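Local coordinates for protein soluble lytic murein transglycosylase (Escherichia coli, PDB 1QSA) that cleaves the glycosidic bonds between N-acetylmuramic acid and N-acetylglucosamine in peptidoglycan, leaving a 1,6-anhydro bond on the N-acetylmuramic acid residue, at residues L246-D249 with Q250-E253; D443-E446 with E447-L451; V591-Y594 with D595-R599. All coordinates share one frame; numbering follows the deposited sequence.

Interaction 1 (L246-D249 with Q250-E253). With SO4 (sulfate ion), chain K.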
loop_
_atom_site.group_PDB
_atom_site.type_symbol
_atom_site.label_atom_id
_atom_site.label_comp_id
_atom_site.label_asym_id
_atom_site.label_seq_id
_atom_site.Cartn_x
_atom_site.Cartn_y
_atom_site.Cartn_z
ATOM N N LEU A 246 -31.251 16.803 11.151
ATOM C CA LEU A 246 -30.012 16.249 11.682
ATOM C C LEU A 246 -29.719 16.602 13.135
ATOM O O LEU A 246 -29.995 17.722 13.583
ATOM C CB LEU A 246 -28.833 16.661 10.801
ATOM C CG LEU A 246 -28.909 16.283 9.322
ATOM C CD1 LEU A 246 -27.650 16.765 8.632
ATOM C CD2 LEU A 246 -29.080 14.781 9.134
ATOM N N ASN A 247 -29.186 15.632 13.874
ATOM C CA ASN A 247 -28.833 15.852 15.268
ATOM C C ASN A 247 -27.470 16.541 15.331
ATOM O O ASN A 247 -26.844 16.777 14.286
ATOM C CB ASN A 247 -28.853 14.539 16.072
ATOM C CG ASN A 247 -27.842 13.513 15.580
ATOM O OD1 ASN A 247 -26.725 13.850 15.202
ATOM N ND2 ASN A 247 -28.227 12.242 15.626
ATOM N N GLU A 248 -27.016 16.861 16.540
ATOM C CA GLU A 248 -25.736 17.543 16.717
ATOM C C GLU A 248 -24.524 16.813 16.140
ATOM O O GLU A 248 -23.662 17.441 15.531
ATOM C CB GLU A 248 -25.499 17.886 18.190
ATOM C CG GLU A 248 -26.507 18.883 18.763
ATOM C CD GLU A 248 -26.604 20.173 17.955
ATOM O OE1 GLU A 248 -25.546 20.736 17.591
ATOM O OE2 GLU A 248 -27.742 20.626 17.691
ATOM N N ASP A 249 -24.459 15.497 16.326
ATOM C CA ASP A 249 -23.347 14.710 15.796
ATOM C C ASP A 249 -23.325 14.736 14.268
ATOM O O ASP A 249 -22.271 14.901 13.653
ATOM C CB ASP A 249 -23.431 13.261 16.285
ATOM C CG ASP A 249 -22.982 13.096 17.731
ATOM O OD1 ASP A 249 -22.549 14.090 18.358
ATOM O OD2 ASP A 249 -23.052 11.956 18.242
ATOM N N GLN A 250 -24.500 14.600 13.666
ATOM C CA GLN A 250 -24.634 14.605 12.216
ATOM C C GLN A 250 -24.253 15.966 11.628
ATOM O O GLN A 250 -23.557 16.030 10.618
ATOM C CB GLN A 250 -26.057 14.184 11.830
ATOM C CG GLN A 250 -26.349 12.731 12.216
ATOM C CD GLN A 250 -27.818 12.359 12.124
ATOM O OE1 GLN A 250 -28.699 13.194 12.317
ATOM N NE2 GLN A 250 -28.087 11.090 11.842
ATOM N N ILE A 251 -24.667 17.049 12.282
ATOM C CA ILE A 251 -24.328 18.390 11.814
ATOM C C ILE A 251 -22.815 18.608 11.936
ATOM O O ILE A 251 -22.185 19.167 11.026
ATOM C CB ILE A 251 -25.093 19.483 12.604
ATOM C CG1 ILE A 251 -26.604 19.331 12.383
ATOM C CG2 ILE A 251 -24.651 20.875 12.153
ATOM C CD1 ILE A 251 -27.473 20.265 13.251
ATOM N N GLN A 252 -22.222 18.125 13.026
ATOM C CA GLN A 252 -20.778 18.281 13.211
ATOM C C GLN A 252 -20.007 17.506 12.148
ATOM O O GLN A 252 -18.948 17.952 11.716
ATOM C CB GLN A 252 -20.323 17.859 14.614
ATOM C CG GLN A 252 -18.832 18.184 14.916
ATOM C CD GLN A 252 -18.469 19.664 14.717
ATOM O OE1 GLN A 252 -19.247 20.562 15.050
ATOM N NE2 GLN A 252 -17.274 19.917 14.177
ATOM N N GLU A 253 -20.533 16.356 11.720
ATOM C CA GLU A 253 -19.859 15.588 10.677
ATOM C C GLU A 253 -19.826 16.434 9.414
ATOM O O GLU A 253 -18.817 16.464 8.698
ATOM C CB GLU A 253 -20.557 14.252 10.368
ATOM C CG GLU A 253 -19.823 13.509 9.228
ATOM C CD GLU A 253 -20.501 12.238 8.717
ATOM O OE1 GLU A 253 -21.716 12.064 8.918
ATOM O OE2 GLU A 253 -19.797 11.423 8.073
HETATM S S SO4 K . -29.238 16.433 19.549
HETATM O O1 SO4 K . -29.181 17.150 20.843
HETATM O O2 SO4 K . -29.635 17.373 18.482
HETATM O O3 SO4 K . -27.910 15.866 19.245
HETATM O O4 SO4 K . -30.228 15.338 19.636
#
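Asn247 and Gln250 meet where the chain turns into helix 248-260, whose first backbone bond runs from Ile251 N to Asn247 O (3.0 Å). Asn247 is the N-cap, and its OD1 accepts from Gln250 N at 2.8 Å, close to straight at 166°. With chi1 at 62°, CG stands between the backbone N and the carbonyl carbon, which folds the short amide back over the helix start. Gln250 OE1 in turn accepts the N-H of Asn247 at 2.9 Å, completing a capping box. The two side-chain amides lie stacked, their planes 22° apart. Asparagine is short enough to cap, and glutamine long enough to reach back three residues. Were Gln250 replaced by an alanine, Asn247 N would probably lose this acceptor and the capping amide its stacked partner. Next to the box, Leu246 CB packs on Ile251 CG1 at 3.8 Å, the hydrophobic staple that accompanies the capping box. A sulfate, probably from the crystallisation liquor, accepts from Glu248 N through O3 (3.0 Å), as anions often do at helix N-termini. Leu246 and Gln250 also touch Arg215 of helix 212-228, and Glu253 meets Ala219 there.

Interaction 2 (D443-E446 with E447-L451). With SO4 (sulfate ion), chain B; SO4 (sulfate ion), chain H.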
loop_
_atom_site.group_PDB
_atom_site.type_symbol
_atom_site.label_atom_id
_atom_site.label_comp_id
_atom_site.label_asym_id
_atom_site.label_seq_id
_atom_site.Cartn_x
_atom_site.Cartn_y
_atom_site.Cartn_z
ATOM N N ASP A 443 14.234 -3.901 15.031
ATOM C CA ASP A 443 15.547 -3.486 15.498
ATOM C C ASP A 443 16.702 -4.285 14.891
ATOM O O ASP A 443 17.862 -4.023 15.214
ATOM C CB ASP A 443 15.615 -3.494 17.032
ATOM C CG ASP A 443 14.691 -2.465 17.662
ATOM O OD1 ASP A 443 14.715 -1.290 17.239
ATOM O OD2 ASP A 443 13.929 -2.831 18.584
ATOM N N HIS A 444 16.397 -5.256 14.020
ATOM C CA HIS A 444 17.450 -6.023 13.330
ATOM C C HIS A 444 17.838 -5.194 12.097
ATOM O O HIS A 444 17.636 -5.599 10.944
ATOM C CB HIS A 444 16.931 -7.398 12.898
ATOM C CG HIS A 444 16.883 -8.399 14.005
ATOM N ND1 HIS A 444 16.057 -8.262 15.103
ATOM C CD2 HIS A 444 17.563 -9.555 14.191
ATOM C CE1 HIS A 444 16.229 -9.293 15.913
ATOM N NE2 HIS A 444 17.139 -10.088 15.383
ATOM N N LEU A 445 18.425 -4.032 12.352
ATOM C CA LEU A 445 18.760 -3.100 11.283
ATOM C C LEU A 445 19.627 -3.582 10.132
ATOM O O LEU A 445 19.404 -3.175 8.988
ATOM C CB LEU A 445 19.312 -1.785 11.858
ATOM C CG LEU A 445 18.395 -1.038 12.833
ATOM C CD1 LEU A 445 19.050 0.292 13.241
ATOM C CD2 LEU A 445 17.023 -0.798 12.214
ATOM N N GLU A 446 20.606 -4.442 10.409
ATOM C CA GLU A 446 21.493 -4.905 9.344
ATOM C C GLU A 446 20.733 -5.673 8.262
ATOM O O GLU A 446 20.991 -5.490 7.075
ATOM C CB GLU A 446 22.645 -5.761 9.899
ATOM C CG GLU A 446 23.754 -5.898 8.874
ATOM C CD GLU A 446 25.001 -6.584 9.377
ATOM O OE1 GLU A 446 24.927 -7.331 10.372
ATOM O OE2 GLU A 446 26.063 -6.365 8.753
ATOM N N GLU A 447 19.803 -6.530 8.685
ATOM C CA GLU A 447 18.999 -7.328 7.759
ATOM C C GLU A 447 17.902 -6.504 7.093
ATOM O O GLU A 447 17.481 -6.809 5.969
ATOM C CB GLU A 447 18.392 -8.548 8.468
ATOM C CG GLU A 447 19.419 -9.595 8.952
ATOM C CD GLU A 447 20.162 -9.177 10.207
ATOM O OE1 GLU A 447 19.609 -8.415 11.025
ATOM O OE2 GLU A 447 21.311 -9.625 10.393
ATOM N N ARG A 448 17.441 -5.458 7.779
ATOM C CA ARG A 448 16.413 -4.576 7.225
ATOM C C ARG A 448 16.995 -3.605 6.188
ATOM O O ARG A 448 16.273 -3.126 5.311
ATOM C CB ARG A 448 15.771 -3.713 8.328
ATOM C CG ARG A 448 14.951 -4.482 9.389
ATOM C CD ARG A 448 14.245 -3.507 10.362
ATOM N NE ARG A 448 13.277 -2.679 9.659
ATOM C CZ ARG A 448 12.965 -1.426 9.991
ATOM N NH1 ARG A 448 13.483 -0.859 11.078
ATOM N NH2 ARG A 448 12.097 -0.750 9.254
ATOM N N PHE A 449 18.283 -3.285 6.307
ATOM C CA PHE A 449 18.897 -2.316 5.407
ATOM C C PHE A 449 20.196 -2.839 4.830
ATOM O O PHE A 449 21.268 -2.268 5.051
ATOM C CB PHE A 449 19.095 -0.998 6.175
ATOM C CG PHE A 449 17.805 -0.423 6.689
ATOM C CD1 PHE A 449 16.912 0.191 5.805
ATOM C CD2 PHE A 449 17.416 -0.613 8.023
ATOM C CE1 PHE A 449 15.641 0.595 6.239
ATOM C CE2 PHE A 449 16.154 -0.217 8.469
ATOM C CZ PHE A 449 15.260 0.386 7.575
ATOM N N PRO A 450 20.106 -3.902 4.013
ATOM C CA PRO A 450 21.299 -4.491 3.408
ATOM C C PRO A 450 21.938 -3.590 2.356
ATOM O O PRO A 450 21.235 -2.811 1.709
ATOM C CB PRO A 450 20.754 -5.768 2.773
ATOM C CG PRO A 450 19.359 -5.370 2.357
ATOM C CD PRO A 450 18.879 -4.608 3.575
ATOM N N LEU A 451 23.256 -3.719 2.176
ATOM C CA LEU A 451 23.989 -2.936 1.181
ATOM C C LEU A 451 23.815 -3.577 -0.193
ATOM O O LEU A 451 24.775 -4.046 -0.818
ATOM C CB LEU A 451 25.475 -2.844 1.546
ATOM C CG LEU A 451 25.750 -2.127 2.869
ATOM C CD1 LEU A 451 27.253 -2.110 3.141
ATOM C CD2 LEU A 451 25.191 -0.708 2.839
HETATM S S SO4 B . 12.239 2.775 11.075
HETATM O O1 SO4 B . 12.799 4.063 10.623
HETATM O O2 SO4 B . 13.324 1.933 11.617
HETATM O O3 SO4 B . 11.250 3.050 12.131
HETATM O O4 SO4 B . 11.567 2.076 9.965
HETATM S S SO4 H . 9.798 -1.533 6.368
HETATM O O1 SO4 H . 10.597 -0.398 6.867
HETATM O O2 SO4 H . 8.370 -1.166 6.359
HETATM O O3 SO4 H . 10.226 -1.865 4.999
HETATM O O4 SO4 H . 10.006 -2.695 7.246
HETATM O O HOH W 1 23.240 -3.837 6.291
HETATM O O HOH W 2 20.740 -6.682 12.683
#
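Leu445 and Arg448 come together because Leu445 has chi1 at -58°, which places CG beside its own backbone N, while the arginine bends at chi3 (63°) and brings NH1 alongside the end of the leucine. Leu445 CD2 lies 3.7 Å from Arg448 NH1 and 3.9 Å from Phe449 CE2, and the leucine and phenylalanine side chains run side by side in the same direction. The rim of the phenylalanine, at CE2, points at the centre of one guanidinium face. The N-H groups of this flat, charged group all point outward in its plane. There NH1 and NH2 meet two sulfates, probably from the crystallisation liquor: NH1 donates to O2 of the chain B ion at 2.8 Å and NH2 to its O4 at 3.0 Å, the latter nearly straight at 175°, while NH2 also reaches O1 of the chain H ion at 2.8 Å. The sulfates and the carbonyl of Trp442, which NH1 also reaches, together restrain the guanidinium's rotation.

The backbone makes one short helical turn, with His444 as N-cap and Phe449 N bonded to Leu445 O (2.9 Å). Water joins Glu446 O to Phe449 O where the helix gives out. The neighbouring carboxylates of Glu446 and Glu447 share Arg421, which probably offsets their mutual repulsion. The turn thus sets Arg448 in an anion-binding spot, and the Phe449 side chain about 12 Å from that of Glu478, the predicted active-site residue. Around it, Pro450 packs on helices 413-425 and 429-438, while Leu445 and Phe449 pack against helix 582-601.

Interaction 3 (V591-Y594 with D595-R599). With SO4 (sulfate ion), chain B.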
loop_
_atom_site.group_PDB
_atom_site.type_symbol
_atom_site.label_atom_id
_atom_site.label_comp_id
_atom_site.label_asym_id
_atom_site.label_seq_id
_atom_site.Cartn_x
_atom_site.Cartn_y
_atom_site.Cartn_z
ATOM N N VAL A 591 12.683 7.930 4.036
ATOM C CA VAL A 591 13.921 8.057 3.272
ATOM C C VAL A 591 15.056 8.702 4.076
ATOM O O VAL A 591 16.200 8.242 4.015
ATOM C CB VAL A 591 13.670 8.767 1.920
ATOM C CG1 VAL A 591 14.997 9.073 1.217
ATOM C CG2 VAL A 591 12.776 7.882 1.026
ATOM N N LEU A 592 14.731 9.730 4.865
ATOM C CA LEU A 592 15.738 10.387 5.697
ATOM C C LEU A 592 16.242 9.427 6.786
ATOM O O LEU A 592 17.456 9.348 7.010
ATOM C CB LEU A 592 15.188 11.674 6.316
ATOM C CG LEU A 592 14.840 12.769 5.292
ATOM C CD1 LEU A 592 14.181 13.933 6.027
ATOM C CD2 LEU A 592 16.049 13.229 4.517
ATOM N N ALA A 593 15.341 8.658 7.407
ATOM C CA ALA A 593 15.760 7.688 8.417
ATOM C C ALA A 593 16.624 6.594 7.765
ATOM O O ALA A 593 17.692 6.234 8.293
ATOM C CB ALA A 593 14.544 7.066 9.099
ATOM N N TYR A 594 16.231 6.147 6.572
ATOM C CA TYR A 594 16.961 5.083 5.864
ATOM C C TYR A 594 18.346 5.524 5.400
ATOM O O TYR A 594 19.300 4.742 5.426
ATOM C CB TYR A 594 16.166 4.579 4.668
ATOM C CG TYR A 594 14.837 3.911 4.977
ATOM C CD1 TYR A 594 14.397 3.691 6.292
ATOM C CD2 TYR A 594 14.000 3.516 3.931
ATOM C CE1 TYR A 594 13.144 3.091 6.550
ATOM C CE2 TYR A 594 12.761 2.925 4.174
ATOM C CZ TYR A 594 12.343 2.720 5.482
ATOM O OH TYR A 594 11.104 2.198 5.708
ATOM N N ASP A 595 18.453 6.781 4.978
ATOM C CA ASP A 595 19.740 7.322 4.532
ATOM C C ASP A 595 20.703 7.287 5.738
ATOM O O ASP A 595 21.857 6.878 5.599
ATOM C CB ASP A 595 19.566 8.745 3.969
ATOM C CG ASP A 595 20.761 9.194 3.142
ATOM O OD1 ASP A 595 21.736 8.427 3.066
ATOM O OD2 ASP A 595 20.733 10.295 2.554
ATOM N N ALA A 596 20.211 7.646 6.922
ATOM C CA ALA A 596 21.050 7.594 8.129
ATOM C C ALA A 596 21.501 6.147 8.405
ATOM O O ALA A 596 22.682 5.914 8.692
ATOM C CB ALA A 596 20.307 8.165 9.329
ATOM N N TYR A 597 20.591 5.181 8.268
ATOM C CA TYR A 597 20.957 3.778 8.480
ATOM C C TYR A 597 22.022 3.364 7.466
ATOM O O TYR A 597 23.000 2.722 7.825
ATOM C CB TYR A 597 19.748 2.857 8.317
ATOM C CG TYR A 597 18.642 3.066 9.314
ATOM C CD1 TYR A 597 18.910 3.502 10.608
ATOM C CD2 TYR A 597 17.307 2.831 8.954
ATOM C CE1 TYR A 597 17.877 3.702 11.526
ATOM C CE2 TYR A 597 16.275 3.035 9.854
ATOM C CZ TYR A 597 16.569 3.474 11.140
ATOM O OH TYR A 597 15.551 3.708 12.024
ATOM N N TYR A 598 21.839 3.748 6.199
ATOM C CA TYR A 598 22.814 3.409 5.169
ATOM C C TYR A 598 24.169 4.032 5.427
ATOM O O TYR A 598 25.201 3.373 5.265
ATOM C CB TYR A 598 22.274 3.721 3.763
ATOM C CG TYR A 598 21.483 2.543 3.227
ATOM C CD1 TYR A 598 22.130 1.350 2.909
ATOM C CD2 TYR A 598 20.091 2.565 3.164
ATOM C CE1 TYR A 598 21.411 0.197 2.555
ATOM C CE2 TYR A 598 19.357 1.406 2.810
ATOM C CZ TYR A 598 20.024 0.233 2.519
ATOM O OH TYR A 598 19.312 -0.925 2.269
ATOM N N ARG A 599 24.176 5.282 5.878
ATOM C CA ARG A 599 25.434 5.947 6.197
ATOM C C ARG A 599 26.121 5.164 7.315
ATOM O O ARG A 599 27.316 4.898 7.229
ATOM C CB ARG A 599 25.198 7.409 6.604
ATOM C CG ARG A 599 24.961 8.307 5.383
ATOM C CD ARG A 599 24.603 9.733 5.768
ATOM N NE ARG A 599 25.618 10.325 6.643
ATOM C CZ ARG A 599 26.788 10.818 6.233
ATOM N NH1 ARG A 599 27.114 10.825 4.940
ATOM N NH2 ARG A 599 27.635 11.323 7.123
HETATM S S SO4 B . 12.239 2.775 11.075
HETATM O O1 SO4 B . 12.799 4.063 10.623
HETATM O O2 SO4 B . 13.324 1.933 11.617
HETATM O O3 SO4 B . 11.250 3.050 12.131
HETATM O O4 SO4 B . 11.567 2.076 9.965
#
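Tyr594 and Tyr597, three residues apart on helix 582-601, cross obliquely, with CD1 of Tyr594 4.0 Å from CD2 of Tyr597. The close packing lies nearer the backbone. Ala593 O sits over one face of the Tyr597 ring, 3.4 Å above its plane and offset toward the rim, while also accepting the N-H of Tyr597 at 3.1 Å. The first torsion of Tyr597, -63°, sets CG beside the backbone N and opposite the carbonyl carbon, laying the ring back along the preceding turn. Tyr598 CD2 comes within 3.2 Å of Tyr594 O, the oxygen that receives Tyr598 N. Small residues suit the side of the helix facing helix 351-359, where Ala593 and Ala596 both touch Met354. Asp595 is buried, and its carboxylate is paired through a salt bridge with Arg545 and a hydrogen bond with Ser469.

The looser part is at the outer ends of the two rings, where the neighbour is a sulfate, probably from the crystallisation liquor and also held by Arg448 NH1. Tyr597 OH lies 2.9 Å from its O2 and 3.1 Å from its O1, two acceptors competing for one hydroxyl proton. Tyr594 touches the same ion less closely, its CE1 being 3.9 Å from O4 in the plane of the ring; Tyr594, partly exposed, makes a weak hydrogen bond through its OH to a second sulfate. Tyrosine fits both places, with an apolar ring for packing and a polar hydroxyl able to bond at the outer end.

This is regular alpha-helical i to i+3 packing, in a helix packed against helix 468-479, which carries the predicted active-site residue Glu478, in the lysozyme-like Slt region: Val591 is about 7 Å, side chain to side chain, from Glu478.

In the fold
Interactions 2 and 3 form one neighbourhood, their centres 11 Å apart. Phe449 wedges against both tyrosines of interaction 3, with CE2 3.3 Å from Tyr597 CD2 and CE1 3.3 Å from Tyr594 CD1. Beside them, Pro450 O and Tyr598 OH, 2.8 Å apart, probably share a hydrogen bond. The chain B sulfate joins the two as well, held by Arg448 and Tyr597. Both lie near Glu478, the predicted catalytic residue, with Val591 of interaction 3 closer to it than Phe449 of interaction 2. Interaction 1 stands apart: its centre is 49 Å from that of interaction 2 and 46 Å from that of interaction 3, on a distant part of the alpha-superhelix.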